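Local coordinates for putative uncharacterized protein (Chaetomium thermophilum, PDB 5T8V) that probably acts as a cohesin loader of the Scc2/Nipped-B family and associates with chromatin, represented here by its C-terminal HEAT-repeat part, at residues K908-V913 with D923-C928; V917-L922 with Y976-G981; V886-V891 with A900-D905; G937-L942 with D990-M995; V845-A850 with V880-V885. One frame throughout, in Å; residues are numbered along the deposited sequence.

How the contacts relate
The five contacts lie in one run of successive helices, 839-852 to 969-986, within the C-terminal HEAT-repeat fragment, all on the same side of the chain's centre. Along the chain contact 5 closes first, then contact 3; contact 2 alternates with contact 1 and with contact 4, which opens last. Helix 878-891 serves contacts 5 and 3, helix 900-910 contacts 3 and 1, and helix 919-935 contacts 1 and 2. Contact 4 joins the start of the next helix, 940-960, to the loop after helix 969-986. Centres of contacts 1 and 3 are about 10 Å apart, those of contacts 4 and 5 about 29 Å. Shared helices thus carry the packing along one continuous solenoid.

Contact 1. Residues K908-V913 with D923-C928; sequences KELLPV and DDVMAC
Leu910 and Val925 form the heart of this buried contact, their side chains sliding past each other in opposite directions. Val925 CG2 is the methyl that does the touching: it sits 3.3 Å from Leu910 CG and 3.4 Å from Leu910 CD1, against the fork of the isobutyl group. It gets there because chi1 of 65° places CG2 opposite the backbone N, on the side facing the other segment. The second Leu910 branch turns toward the next helical turn, with CD2 4.0 Å from Cys928 SG. Val913, in a short 3-10 segment, adds a looser touch, its CG2 lying 4.2 Å from Val925 CG2. Replacing Leu910 with an alanine would probably take the main partner from Val925 CG2 and leave Cys928 SG without Leu910 CD2, opening a gap between the two segments.

Farther out, Ile869 and Ile872 pack against Leu910, and Ile872 also meets Val913, so the cluster continues into helix 866-870 and the loop residue Ile872. Glu909 bridges to Arg866 on that side. On helix 919-935, the buried Asp924 next to Val925 has salt bridges to Arg882 and Arg889, both of helix 878-891; the two arginines fix the carboxylate and would be expected to favour its charged form. Cys928 also packs on Tyr888 of that helix. Apolar side chains packed between successive helices are characteristic of the core of a HEAT-repeat solenoid.

Contact 2. Residues V917-L922 with Y976-G981; sequences VPRALL and YSLIVG
Leu922 and Leu978 carry the apolar part of the contact, reaching toward each other tip to tip from helices 919-935 and 969-986. A single methyl of Leu922, CD2, fits against the branched end of its partner, 3.5 Å from Leu978 CG and 3.6 Å from Leu978 CD2. In both leucines CG stands opposite the backbone N (chi1 178° in Leu922, -178° in Leu978), which directs the two side chains toward each other.

The other contact is between an aliphatic stem and a methyl. Leu978 CD1, the branch not used by Leu922, lies 3.9 Å from Arg919 CG, where the arginine chain crosses the leucine at a slant. Arg919 runs on extended from CG to NE, and its charge is met outside the two segments: NH1 makes a salt bridge with Asp1034.

Polar bonds serve the backbone at the helix start. Pro918 occupies the N-cap position, and its O receives Leu922 N at 2.9 Å, while Val917 O accepts a bond from Arg975 NH2.

The whole is apolar packing between helices of the HEAT-repeat solenoid. Helix 1026-1042 flanks the arginine side, with Leu1038 against Arg919. Ile979 turns to Leu945 and Ser949 of helix 940-960, and the loop residue Val914 touches both Leu922 and Ile979. Helix 878-891 receives Leu921 from helix 919-935, which is thus packed between helices 878-891 and 969-986.

Contact 3. Residues V886-V891 with A900-D905; sequences VIYRRV and AQFLTD
Phe902 meets Tyr888 in the one side-chain contact that joins these two segments, on the consecutive helices 900-910 and 878-891 of the HEAT-repeat solenoid. In segment order, the polar work comes first, within helix 900-910 itself. Ala900 O, near the start of the helix, accepts two donors: the backbone Thr904 N at 2.9 Å and the hydroxyl Thr904 OG1 at 3.2 Å, the latter coming from well above the carbonyl plane. Gln901 reaches down one turn, its NE2 2.8 Å from Asp905 OD1. That oxygen lies in the plane of the Gln901 amide, whereas the amide approaches from above the carboxylate plane.

Phe902 then extends across, CG opposite the backbone N (chi1 -180°). Its CZ points at the phenol end of Tyr888, 3.5 Å from Tyr888 OH and 3.9 Å from Tyr888 CZ. The rings form an offset edge-to-face pair, the edge of Phe902 toward the Tyr888 face, with centroids 5.9 Å apart and planes at 63°. The Tyr888 hydroxyl is held separately by a hydrogen bond with Leu862 O, which anchors the ring that Phe902 meets. Leu903 turns to Leu935 and Leu936, and Asp905 rests on Arg866.

Phe859 adds a second edge-to-face pairing with Phe902, and helix 866-870 fills in beside both rings through Ile869 and Arg866. Helix 878-891 is further packed against helix 839-852, where Ile887 meets Leu846, and against helix 919-935, which lies next to both segments.

Contact 4. Residues G937-L942 with D990-M995; sequences GTYEPL and DSHHEM
Tyr939 packs against His992 directly after Thr938, whose OG1 is hydrogen-bonded to Arg907 NH2. His992 presents the CE1-NE2 edge of its imidazole, CE1 lying 3.3 Å from Tyr939 CD1 and 3.4 Å from Tyr939 CB, so the touch falls on the root of the phenol ring, far from its hydroxyl. The rings are obliquely turned, planes at 58° with centroids 5.1 Å apart, and the side chains cross at about a right angle. Tyr939 CG stands opposite the carbonyl carbon (chi1 -54°), which lays the ring beside the histidine.

The contact lies at the surface of the HEAT-repeat solenoid: Tyr939 is the N-cap of helix 940-960, and the loop after helix 969-986 packs against this helix start. A glycine in place of Tyr939 would probably leave the His992 imidazole without its aromatic neighbour and freer to turn. One residue on, Glu940 CG and OE2 both lie 4.1 Å from Met995 CE. A weak backbone bond from Met995 N to His992 O links the two residues of the loop that take part. The methionine also leans on Ala943 and Ile947 farther along helix 940-960, while Tyr939 touches Ser933 and Leu989.

Contact 5. Residues V845-A850 with V880-V885; sequences VLMIFA and VSRAVV
Met847 and Arg882 meet by a methyl laid on a flat cation. Met847 CE lies over one face of the Arg882 guanidinium, displaced toward its rim, and is nearest to the NH1 corner: 3.3 Å from Arg882 NH1, 3.6 Å from Arg882 CZ and 4.0 Å from Arg882 NE. The methionine is stretched to full length, chi1, chi2 and chi3 all close to 180°, and this carries its methyl across to the arginine. Arg882 starts off alongside the interface but bends at chi3 (98°), bringing its guanidinium round to meet the methyl. The two chains cross at a slant.

The second touch is a loose van der Waals one, to the backbone. Met847 SD lies 4.2 Å from Ala883 CA, running past the small alanine. The CA atoms of Met847 and Ala883 are 5.6 Å apart, and the small alanine side chain is consistent with this close approach of two helices of the HEAT-repeat solenoid.

The charge of Arg882 is met by an acid of a third helix: its NH2 forms a salt bridge with Asp924. The methionine methyl therefore covers a guanidinium already held by a carboxylate.

Helix 839-852 has helices 773-786 and 808-824 for neighbours, through Val845 on Val781 and Leu846 on Val819. The loop residue Phe857 touches Leu846 and Ala850, and Ile872 lies against Ser881 and Val885. Helix 878-891 is packed between helices 839-852 and 919-935, meeting Met847 of the one and Leu921 of the other, which rests on Ser881, Arg882 and Val885.

Contact 1. Residues K908-V913 with D923-C928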
# COMPACT_ATOMS: atom_id res chain seq x y z
N LYS A 908 -30.08 57.90 7.42
CA LYS A 908 -29.48 59.23 7.39
C LYS A 908 -27.96 59.17 7.51
O LYS A 908 -27.26 60.02 6.94
CB LYS A 908 -30.07 60.10 8.51
CG LYS A 908 -31.39 60.77 8.14
CD LYS A 908 -31.74 61.88 9.11
CE LYS A 908 -32.95 61.54 9.97
NZ LYS A 908 -34.24 61.68 9.22
N GLU A 909 -27.43 58.18 8.23
CA GLU A 909 -25.99 58.00 8.32
C GLU A 909 -25.42 57.21 7.15
O GLU A 909 -24.19 57.16 6.99
CB GLU A 909 -25.63 57.27 9.62
CG GLU A 909 -26.09 57.97 10.89
CD GLU A 909 -25.67 57.22 12.14
OE1 GLU A 909 -25.00 56.18 12.02
OE2 GLU A 909 -26.02 57.68 13.25
N LEU A 910 -26.28 56.62 6.32
CA LEU A 910 -25.84 55.70 5.27
C LEU A 910 -26.02 56.26 3.87
O LEU A 910 -25.50 55.67 2.92
CB LEU A 910 -26.62 54.38 5.39
CG LEU A 910 -26.09 53.17 4.62
CD1 LEU A 910 -24.75 52.74 5.19
CD2 LEU A 910 -27.10 52.03 4.69
N LEU A 911 -26.74 57.37 3.71
CA LEU A 911 -26.95 57.95 2.40
C LEU A 911 -25.73 58.75 1.93
O LEU A 911 -25.28 58.55 0.79
CB LEU A 911 -28.19 58.84 2.40
CG LEU A 911 -28.63 59.30 1.01
CD1 LEU A 911 -30.14 59.23 0.88
CD2 LEU A 911 -28.13 60.71 0.71
N PRO A 912 -25.19 59.67 2.73
CA PRO A 912 -24.09 60.51 2.22
C PRO A 912 -22.89 59.72 1.72
O PRO A 912 -22.17 60.20 0.83
CB PRO A 912 -23.73 61.39 3.42
CG PRO A 912 -24.31 60.72 4.60
CD PRO A 912 -25.53 60.03 4.12
N VAL A 913 -22.64 58.52 2.26
CA VAL A 913 -21.50 57.72 1.81
C VAL A 913 -21.66 57.25 0.37
O VAL A 913 -20.68 56.79 -0.23
CB VAL A 913 -21.28 56.49 2.71
CG1 VAL A 913 -21.28 56.90 4.19
CG2 VAL A 913 -22.33 55.41 2.46
N ASP A 923 -22.97 48.80 -4.04
CA ASP A 923 -24.04 47.85 -4.34
C ASP A 923 -24.77 47.44 -3.07
O ASP A 923 -25.99 47.63 -2.94
CB ASP A 923 -23.44 46.64 -5.06
CG ASP A 923 -24.49 45.81 -5.77
OD1 ASP A 923 -25.44 45.36 -5.11
OD2 ASP A 923 -24.35 45.60 -7.00
N ASP A 924 -24.05 46.87 -2.11
CA ASP A 924 -24.69 46.37 -0.90
C ASP A 924 -25.30 47.51 -0.09
O ASP A 924 -26.36 47.34 0.52
CB ASP A 924 -23.68 45.60 -0.05
CG ASP A 924 -23.12 44.38 -0.77
OD1 ASP A 924 -23.84 43.36 -0.85
OD2 ASP A 924 -21.98 44.45 -1.27
N VAL A 925 -24.67 48.69 -0.08
CA VAL A 925 -25.22 49.79 0.69
C VAL A 925 -26.48 50.34 0.02
O VAL A 925 -27.42 50.76 0.70
CB VAL A 925 -24.18 50.90 0.91
CG1 VAL A 925 -23.79 51.52 -0.39
CG2 VAL A 925 -24.72 51.96 1.84
N MET A 926 -26.50 50.36 -1.31
CA MET A 926 -27.71 50.80 -2.01
C MET A 926 -28.85 49.83 -1.75
O MET A 926 -29.99 50.24 -1.47
CB MET A 926 -27.44 50.94 -3.51
CG MET A 926 -28.62 51.48 -4.31
SD MET A 926 -29.08 53.17 -3.86
CE MET A 926 -27.73 54.10 -4.58
N ALA A 927 -28.58 48.53 -1.85
CA ALA A 927 -29.57 47.53 -1.48
C ALA A 927 -30.09 47.79 -0.07
O ALA A 927 -31.31 47.79 0.17
CB ALA A 927 -28.97 46.13 -1.59
N CYS A 928 -29.18 48.01 0.87
CA CYS A 928 -29.59 48.27 2.25
C CYS A 928 -30.49 49.51 2.33
O CYS A 928 -31.48 49.51 3.06
CB CYS A 928 -28.35 48.44 3.13
SG CYS A 928 -28.69 48.41 4.90

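Contact 2. Residues V917-L922 with Y976-G981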
# COMPACT_ATOMS: atom_id res chain seq x y z
N VAL A 917 -17.87 56.00 -1.60
CA VAL A 917 -17.54 54.58 -1.47
C VAL A 917 -17.38 53.92 -2.84
O VAL A 917 -18.08 54.30 -3.79
CB VAL A 917 -18.62 53.86 -0.64
CG1 VAL A 917 -19.94 53.82 -1.40
CG2 VAL A 917 -18.17 52.48 -0.28
N PRO A 918 -16.47 52.94 -3.00
CA PRO A 918 -16.35 52.26 -4.30
C PRO A 918 -17.62 51.56 -4.75
O PRO A 918 -18.61 51.51 -4.01
CB PRO A 918 -15.21 51.25 -4.07
CG PRO A 918 -15.03 51.18 -2.59
CD PRO A 918 -15.40 52.53 -2.07
N ARG A 919 -17.59 51.01 -5.96
CA ARG A 919 -18.78 50.42 -6.56
C ARG A 919 -19.23 49.17 -5.79
O ARG A 919 -20.39 49.07 -5.38
CB ARG A 919 -18.50 50.07 -8.02
CG ARG A 919 -19.60 49.28 -8.73
CD ARG A 919 -19.08 48.66 -10.02
NE ARG A 919 -19.89 47.51 -10.42
CZ ARG A 919 -20.82 47.51 -11.37
NH1 ARG A 919 -21.07 48.61 -12.07
NH2 ARG A 919 -21.49 46.40 -11.64
N ALA A 920 -18.32 48.21 -5.61
CA ALA A 920 -18.70 46.93 -5.02
C ALA A 920 -19.43 47.12 -3.70
O ALA A 920 -20.37 46.38 -3.39
CB ALA A 920 -17.46 46.06 -4.83
N LEU A 921 -19.01 48.10 -2.90
CA LEU A 921 -19.71 48.38 -1.65
C LEU A 921 -20.95 49.23 -1.89
O LEU A 921 -21.97 49.05 -1.21
CB LEU A 921 -18.77 49.07 -0.66
CG LEU A 921 -19.33 49.45 0.71
CD1 LEU A 921 -20.14 48.32 1.31
CD2 LEU A 921 -18.19 49.81 1.66
N LEU A 922 -20.89 50.14 -2.86
CA LEU A 922 -22.07 50.92 -3.22
C LEU A 922 -23.25 50.00 -3.52
O LEU A 922 -24.41 50.38 -3.31
CB LEU A 922 -21.79 51.83 -4.41
CG LEU A 922 -23.01 52.64 -4.87
CD1 LEU A 922 -23.64 53.44 -3.73
CD2 LEU A 922 -22.63 53.56 -6.00
N TYR A 976 -22.10 60.25 -10.69
CA TYR A 976 -23.52 60.44 -10.96
C TYR A 976 -24.12 59.21 -11.62
O TYR A 976 -25.09 58.62 -11.12
CB TYR A 976 -23.73 61.68 -11.83
CG TYR A 976 -23.42 63.00 -11.15
CD1 TYR A 976 -23.73 63.21 -9.81
CD2 TYR A 976 -22.83 64.05 -11.86
CE1 TYR A 976 -23.46 64.42 -9.20
CE2 TYR A 976 -22.56 65.26 -11.25
CZ TYR A 976 -22.87 65.44 -9.92
OH TYR A 976 -22.60 66.64 -9.31
N SER A 977 -23.56 58.82 -12.77
CA SER A 977 -24.06 57.66 -13.49
C SER A 977 -24.00 56.39 -12.64
O SER A 977 -24.86 55.52 -12.77
CB SER A 977 -23.27 57.46 -14.78
OG SER A 977 -21.97 56.98 -14.50
N LEU A 978 -22.97 56.27 -11.80
CA LEU A 978 -22.89 55.10 -10.93
C LEU A 978 -24.06 55.07 -9.95
O LEU A 978 -24.71 54.03 -9.77
CB LEU A 978 -21.55 55.09 -10.19
CG LEU A 978 -21.33 53.88 -9.28
CD1 LEU A 978 -21.26 52.59 -10.09
CD2 LEU A 978 -20.07 54.05 -8.45
N ILE A 979 -24.33 56.20 -9.30
CA ILE A 979 -25.43 56.27 -8.34
C ILE A 979 -26.75 55.98 -9.02
O ILE A 979 -27.55 55.17 -8.55
CB ILE A 979 -25.44 57.65 -7.64
CG1 ILE A 979 -24.14 57.85 -6.85
CG2 ILE A 979 -26.65 57.78 -6.71
CD1 ILE A 979 -23.94 59.27 -6.35
N VAL A 980 -27.01 56.65 -10.15
CA VAL A 980 -28.25 56.40 -10.88
C VAL A 980 -28.36 54.93 -11.25
O VAL A 980 -29.43 54.32 -11.11
CB VAL A 980 -28.32 57.30 -12.13
CG1 VAL A 980 -29.56 56.98 -12.97
CG2 VAL A 980 -28.31 58.77 -11.73
N GLY A 981 -27.27 54.33 -11.72
CA GLY A 981 -27.32 52.96 -12.18
C GLY A 981 -27.62 51.98 -11.05
O GLY A 981 -28.48 51.11 -11.18

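Contact 3. Residues V886-V891 with A900-D905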
# COMPACT_ATOMS: atom_id res chain seq x y z
N VAL A 886 -24.14 44.19 4.51
CA VAL A 886 -24.80 42.98 4.05
C VAL A 886 -25.56 42.32 5.20
O VAL A 886 -26.64 41.76 5.01
CB VAL A 886 -23.78 42.01 3.43
CG1 VAL A 886 -24.38 40.62 3.25
CG2 VAL A 886 -23.32 42.56 2.08
N ILE A 887 -25.01 42.39 6.42
CA ILE A 887 -25.70 41.81 7.57
C ILE A 887 -26.99 42.57 7.85
O ILE A 887 -28.01 41.96 8.20
CB ILE A 887 -24.76 41.79 8.79
CG1 ILE A 887 -23.61 40.81 8.55
CG2 ILE A 887 -25.53 41.38 10.05
CD1 ILE A 887 -22.49 40.90 9.56
N TYR A 888 -26.97 43.90 7.71
CA TYR A 888 -28.21 44.66 7.83
C TYR A 888 -29.16 44.33 6.68
O TYR A 888 -30.37 44.19 6.89
CB TYR A 888 -27.91 46.16 7.85
CG TYR A 888 -27.52 46.72 9.21
CD1 TYR A 888 -27.22 45.89 10.28
CD2 TYR A 888 -27.46 48.09 9.41
CE1 TYR A 888 -26.87 46.40 11.51
CE2 TYR A 888 -27.11 48.62 10.64
CZ TYR A 888 -26.82 47.77 11.69
OH TYR A 888 -26.47 48.29 12.91
N ARG A 889 -28.62 44.21 5.47
CA ARG A 889 -29.44 43.90 4.30
C ARG A 889 -30.21 42.60 4.50
O ARG A 889 -31.41 42.52 4.22
CB ARG A 889 -28.55 43.83 3.07
CG ARG A 889 -29.23 43.38 1.79
CD ARG A 889 -28.22 43.36 0.65
NE ARG A 889 -28.80 42.91 -0.61
CZ ARG A 889 -28.14 42.87 -1.77
NH1 ARG A 889 -26.87 43.26 -1.82
NH2 ARG A 889 -28.74 42.44 -2.87
N ARG A 890 -29.53 41.56 4.99
CA ARG A 890 -30.16 40.25 5.13
C ARG A 890 -31.00 40.15 6.40
O ARG A 890 -32.08 39.56 6.39
CB ARG A 890 -29.09 39.16 5.11
CG ARG A 890 -28.34 39.04 3.79
CD ARG A 890 -29.18 38.34 2.73
NE ARG A 890 -28.40 38.05 1.52
CZ ARG A 890 -28.32 38.85 0.46
NH1 ARG A 890 -28.97 40.01 0.43
NH2 ARG A 890 -27.59 38.49 -0.58
N VAL A 891 -30.51 40.71 7.50
CA VAL A 891 -31.17 40.54 8.79
C VAL A 891 -32.35 41.48 8.93
O VAL A 891 -33.48 41.05 9.19
CB VAL A 891 -30.17 40.75 9.94
CG1 VAL A 891 -30.88 40.71 11.30
CG2 VAL A 891 -29.06 39.71 9.89
N ALA A 900 -38.49 51.97 14.22
CA ALA A 900 -38.57 53.06 13.26
C ALA A 900 -37.36 53.99 13.35
O ALA A 900 -36.65 54.20 12.37
CB ALA A 900 -39.87 53.85 13.49
N GLN A 901 -37.13 54.56 14.53
CA GLN A 901 -36.05 55.53 14.67
C GLN A 901 -34.70 54.92 14.31
O GLN A 901 -33.84 55.61 13.74
CB GLN A 901 -36.02 56.08 16.10
CG GLN A 901 -35.09 57.28 16.29
CD GLN A 901 -35.52 58.49 15.47
OE1 GLN A 901 -36.68 58.90 15.51
NE2 GLN A 901 -34.59 59.06 14.72
N PHE A 902 -34.50 53.64 14.61
CA PHE A 902 -33.26 52.97 14.22
C PHE A 902 -33.08 52.99 12.71
O PHE A 902 -32.05 53.43 12.20
CB PHE A 902 -33.26 51.54 14.75
CG PHE A 902 -32.02 50.77 14.40
CD1 PHE A 902 -30.88 50.86 15.19
CD2 PHE A 902 -31.99 49.94 13.29
CE1 PHE A 902 -29.74 50.15 14.88
CE2 PHE A 902 -30.85 49.23 12.97
CZ PHE A 902 -29.72 49.33 13.77
N LEU A 903 -34.10 52.53 11.97
CA LEU A 903 -34.03 52.55 10.52
C LEU A 903 -33.75 53.96 10.00
O LEU A 903 -32.83 54.17 9.20
CB LEU A 903 -35.35 52.02 9.93
CG LEU A 903 -35.50 50.50 9.84
CD1 LEU A 903 -35.22 49.81 11.16
CD2 LEU A 903 -36.90 50.15 9.36
N THR A 904 -34.54 54.94 10.45
CA THR A 904 -34.37 56.31 10.00
C THR A 904 -32.94 56.78 10.20
O THR A 904 -32.29 57.28 9.27
CB THR A 904 -35.36 57.23 10.73
OG1 THR A 904 -36.70 56.80 10.47
CG2 THR A 904 -35.20 58.67 10.29
N ASP A 905 -32.42 56.64 11.42
CA ASP A 905 -31.06 57.08 11.72
C ASP A 905 -30.06 56.37 10.81
O ASP A 905 -29.17 57.01 10.24
CB ASP A 905 -30.73 56.82 13.19
CG ASP A 905 -31.57 57.65 14.13
OD1 ASP A 905 -31.95 58.78 13.75
OD2 ASP A 905 -31.85 57.18 15.25

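Contact 4. Residues G937-L942 with D990-M995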
# COMPACT_ATOMS: atom_id res chain seq x y z
N GLY A 937 -41.97 53.82 5.63
CA GLY A 937 -42.98 54.16 4.66
C GLY A 937 -42.53 55.20 3.66
O GLY A 937 -43.23 55.48 2.68
N THR A 938 -41.35 55.78 3.88
CA THR A 938 -40.88 56.90 3.09
C THR A 938 -39.90 56.44 2.01
O THR A 938 -39.14 55.49 2.19
CB THR A 938 -40.20 57.95 3.97
OG1 THR A 938 -39.06 57.36 4.62
CG2 THR A 938 -41.17 58.46 5.03
N TYR A 939 -39.95 57.14 0.87
CA TYR A 939 -39.00 56.93 -0.21
C TYR A 939 -38.47 58.24 -0.78
O TYR A 939 -37.66 58.21 -1.71
CB TYR A 939 -39.63 56.11 -1.35
CG TYR A 939 -40.25 54.80 -0.90
CD1 TYR A 939 -41.55 54.75 -0.43
CD2 TYR A 939 -39.52 53.62 -0.97
CE1 TYR A 939 -42.12 53.55 -0.02
CE2 TYR A 939 -40.08 52.42 -0.56
CZ TYR A 939 -41.38 52.39 -0.09
OH TYR A 939 -41.94 51.20 0.31
N GLU A 940 -38.90 59.38 -0.25
CA GLU A 940 -38.45 60.67 -0.78
C GLU A 940 -36.94 60.87 -0.70
O GLU A 940 -36.40 61.49 -1.62
CB GLU A 940 -39.19 61.80 -0.06
CG GLU A 940 -38.87 63.20 -0.59
CD GLU A 940 -37.63 63.81 0.03
OE1 GLU A 940 -37.30 63.47 1.19
OE2 GLU A 940 -36.97 64.64 -0.64
N PRO A 941 -36.22 60.42 0.34
CA PRO A 941 -34.76 60.62 0.31
C PRO A 941 -34.08 59.94 -0.87
O PRO A 941 -33.21 60.55 -1.51
CB PRO A 941 -34.30 60.04 1.66
CG PRO A 941 -35.46 59.28 2.20
CD PRO A 941 -36.68 59.92 1.64
N LEU A 942 -34.46 58.70 -1.17
CA LEU A 942 -33.91 58.03 -2.35
C LEU A 942 -34.24 58.80 -3.62
O LEU A 942 -33.35 59.10 -4.42
CB LEU A 942 -34.44 56.60 -2.43
CG LEU A 942 -33.86 55.61 -1.41
CD1 LEU A 942 -34.62 54.29 -1.48
CD2 LEU A 942 -32.38 55.38 -1.67
N ASP A 990 -40.88 53.44 -9.38
CA ASP A 990 -41.94 53.63 -10.36
C ASP A 990 -43.23 54.12 -9.71
O ASP A 990 -44.03 54.80 -10.36
CB ASP A 990 -42.20 52.32 -11.11
CG ASP A 990 -40.98 51.85 -11.88
OD1 ASP A 990 -40.07 52.66 -12.12
OD2 ASP A 990 -40.95 50.65 -12.25
N SER A 991 -43.44 53.80 -8.43
CA SER A 991 -44.63 54.27 -7.74
C SER A 991 -44.60 55.77 -7.50
O SER A 991 -45.66 56.39 -7.35
CB SER A 991 -44.79 53.53 -6.40
OG SER A 991 -43.70 53.80 -5.54
N HIS A 992 -43.41 56.37 -7.45
CA HIS A 992 -43.27 57.82 -7.29
C HIS A 992 -43.07 58.51 -8.63
O HIS A 992 -42.20 59.36 -8.80
CB HIS A 992 -42.11 58.12 -6.35
CG HIS A 992 -42.26 57.50 -4.99
ND1 HIS A 992 -42.06 56.16 -4.76
CD2 HIS A 992 -42.59 58.04 -3.80
CE1 HIS A 992 -42.27 55.90 -3.49
NE2 HIS A 992 -42.59 57.02 -2.88
N HIS A 993 -43.90 58.14 -9.61
CA HIS A 993 -43.82 58.75 -10.93
C HIS A 993 -44.17 60.23 -10.91
O HIS A 993 -43.99 60.90 -11.93
CB HIS A 993 -44.75 58.02 -11.90
CG HIS A 993 -46.19 58.01 -11.48
ND1 HIS A 993 -46.68 57.18 -10.49
CD2 HIS A 993 -47.25 58.73 -11.93
CE1 HIS A 993 -47.97 57.39 -10.34
NE2 HIS A 993 -48.35 58.32 -11.20
N GLU A 994 -44.65 60.76 -9.79
CA GLU A 994 -44.96 62.18 -9.67
C GLU A 994 -43.85 62.98 -9.01
O GLU A 994 -43.66 64.15 -9.33
CB GLU A 994 -46.26 62.38 -8.89
CG GLU A 994 -47.13 63.52 -9.40
CD GLU A 994 -47.65 63.27 -10.80
OE1 GLU A 994 -47.74 62.09 -11.20
OE2 GLU A 994 -47.95 64.25 -11.51
N MET A 995 -43.10 62.36 -8.08
CA MET A 995 -41.98 63.05 -7.45
C MET A 995 -40.93 63.47 -8.47
O MET A 995 -40.17 64.42 -8.21
CB MET A 995 -41.34 62.14 -6.39
CG MET A 995 -40.07 62.69 -5.76
SD MET A 995 -40.31 64.27 -4.90
CE MET A 995 -38.63 64.65 -4.41

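Contact 5. Residues V845-A850 with V880-V885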
# COMPACT_ATOMS: atom_id res chain seq x y z
N VAL A 845 -17.42 35.64 8.56
CA VAL A 845 -18.25 34.45 8.78
C VAL A 845 -19.66 34.84 9.21
O VAL A 845 -20.63 34.20 8.80
CB VAL A 845 -17.57 33.50 9.79
CG1 VAL A 845 -17.21 34.21 11.07
CG2 VAL A 845 -18.47 32.30 10.08
N LEU A 846 -19.79 35.87 10.05
CA LEU A 846 -21.13 36.37 10.37
C LEU A 846 -21.88 36.76 9.11
O LEU A 846 -23.11 36.60 9.03
CB LEU A 846 -21.04 37.56 11.32
CG LEU A 846 -20.84 37.23 12.80
CD1 LEU A 846 -20.55 38.49 13.60
CD2 LEU A 846 -22.06 36.52 13.35
N MET A 847 -21.17 37.28 8.11
CA MET A 847 -21.78 37.66 6.84
C MET A 847 -22.48 36.47 6.19
O MET A 847 -23.68 36.52 5.90
CB MET A 847 -20.69 38.22 5.93
CG MET A 847 -21.14 38.75 4.58
SD MET A 847 -19.70 39.30 3.65
CE MET A 847 -20.47 39.97 2.17
N ILE A 848 -21.73 35.39 5.96
CA ILE A 848 -22.30 34.22 5.31
C ILE A 848 -23.35 33.55 6.19
O ILE A 848 -24.29 32.93 5.68
CB ILE A 848 -21.18 33.24 4.92
CG1 ILE A 848 -20.33 32.86 6.14
CG2 ILE A 848 -20.33 33.85 3.81
CD1 ILE A 848 -19.10 32.04 5.83
N PHE A 849 -23.23 33.67 7.51
CA PHE A 849 -24.30 33.19 8.38
C PHE A 849 -25.60 33.95 8.13
O PHE A 849 -26.66 33.35 7.93
CB PHE A 849 -23.89 33.32 9.85
CG PHE A 849 -23.40 32.03 10.44
CD1 PHE A 849 -22.08 31.66 10.31
CD2 PHE A 849 -24.27 31.20 11.13
CE1 PHE A 849 -21.63 30.48 10.85
CE2 PHE A 849 -23.82 30.02 11.68
CZ PHE A 849 -22.50 29.65 11.54
N ALA A 850 -25.53 35.28 8.14
CA ALA A 850 -26.71 36.08 7.86
C ALA A 850 -27.28 35.76 6.48
O ALA A 850 -28.50 35.76 6.28
CB ALA A 850 -26.38 37.57 7.97
N VAL A 880 -14.92 45.09 6.28
CA VAL A 880 -15.83 45.25 7.41
C VAL A 880 -17.10 45.98 6.98
O VAL A 880 -18.21 45.61 7.37
CB VAL A 880 -15.12 45.97 8.58
CG1 VAL A 880 -14.47 47.27 8.11
CG2 VAL A 880 -16.10 46.25 9.71
N SER A 881 -16.95 47.04 6.18
CA SER A 881 -18.11 47.82 5.76
C SER A 881 -19.09 46.98 4.97
O SER A 881 -20.28 46.89 5.31
CB SER A 881 -17.64 49.03 4.94
OG SER A 881 -16.79 49.87 5.70
N ARG A 882 -18.62 46.33 3.90
CA ARG A 882 -19.49 45.46 3.12
C ARG A 882 -20.11 44.39 4.00
O ARG A 882 -21.30 44.06 3.85
CB ARG A 882 -18.71 44.83 1.97
CG ARG A 882 -19.60 44.31 0.85
CD ARG A 882 -18.79 43.83 -0.35
NE ARG A 882 -18.60 42.38 -0.35
CZ ARG A 882 -19.41 41.51 -0.95
NH1 ARG A 882 -19.15 40.21 -0.88
NH2 ARG A 882 -20.48 41.92 -1.61
N ALA A 883 -19.34 43.85 4.95
CA ALA A 883 -19.87 42.85 5.86
C ALA A 883 -21.08 43.38 6.62
O ALA A 883 -22.15 42.77 6.62
CB ALA A 883 -18.78 42.39 6.83
N VAL A 884 -20.92 44.54 7.28
CA VAL A 884 -22.00 45.04 8.13
C VAL A 884 -23.21 45.44 7.29
O VAL A 884 -24.36 45.16 7.66
CB VAL A 884 -21.51 46.19 9.02
CG1 VAL A 884 -20.37 45.72 9.91
CG2 VAL A 884 -21.09 47.40 8.20
N VAL A 885 -22.98 46.09 6.14
CA VAL A 885 -24.13 46.50 5.33
C VAL A 885 -24.86 45.28 4.79
O VAL A 885 -26.09 45.31 4.62
CB VAL A 885 -23.70 47.45 4.19
CG1 VAL A 885 -23.04 48.69 4.76
CG2 VAL A 885 -22.78 46.74 3.23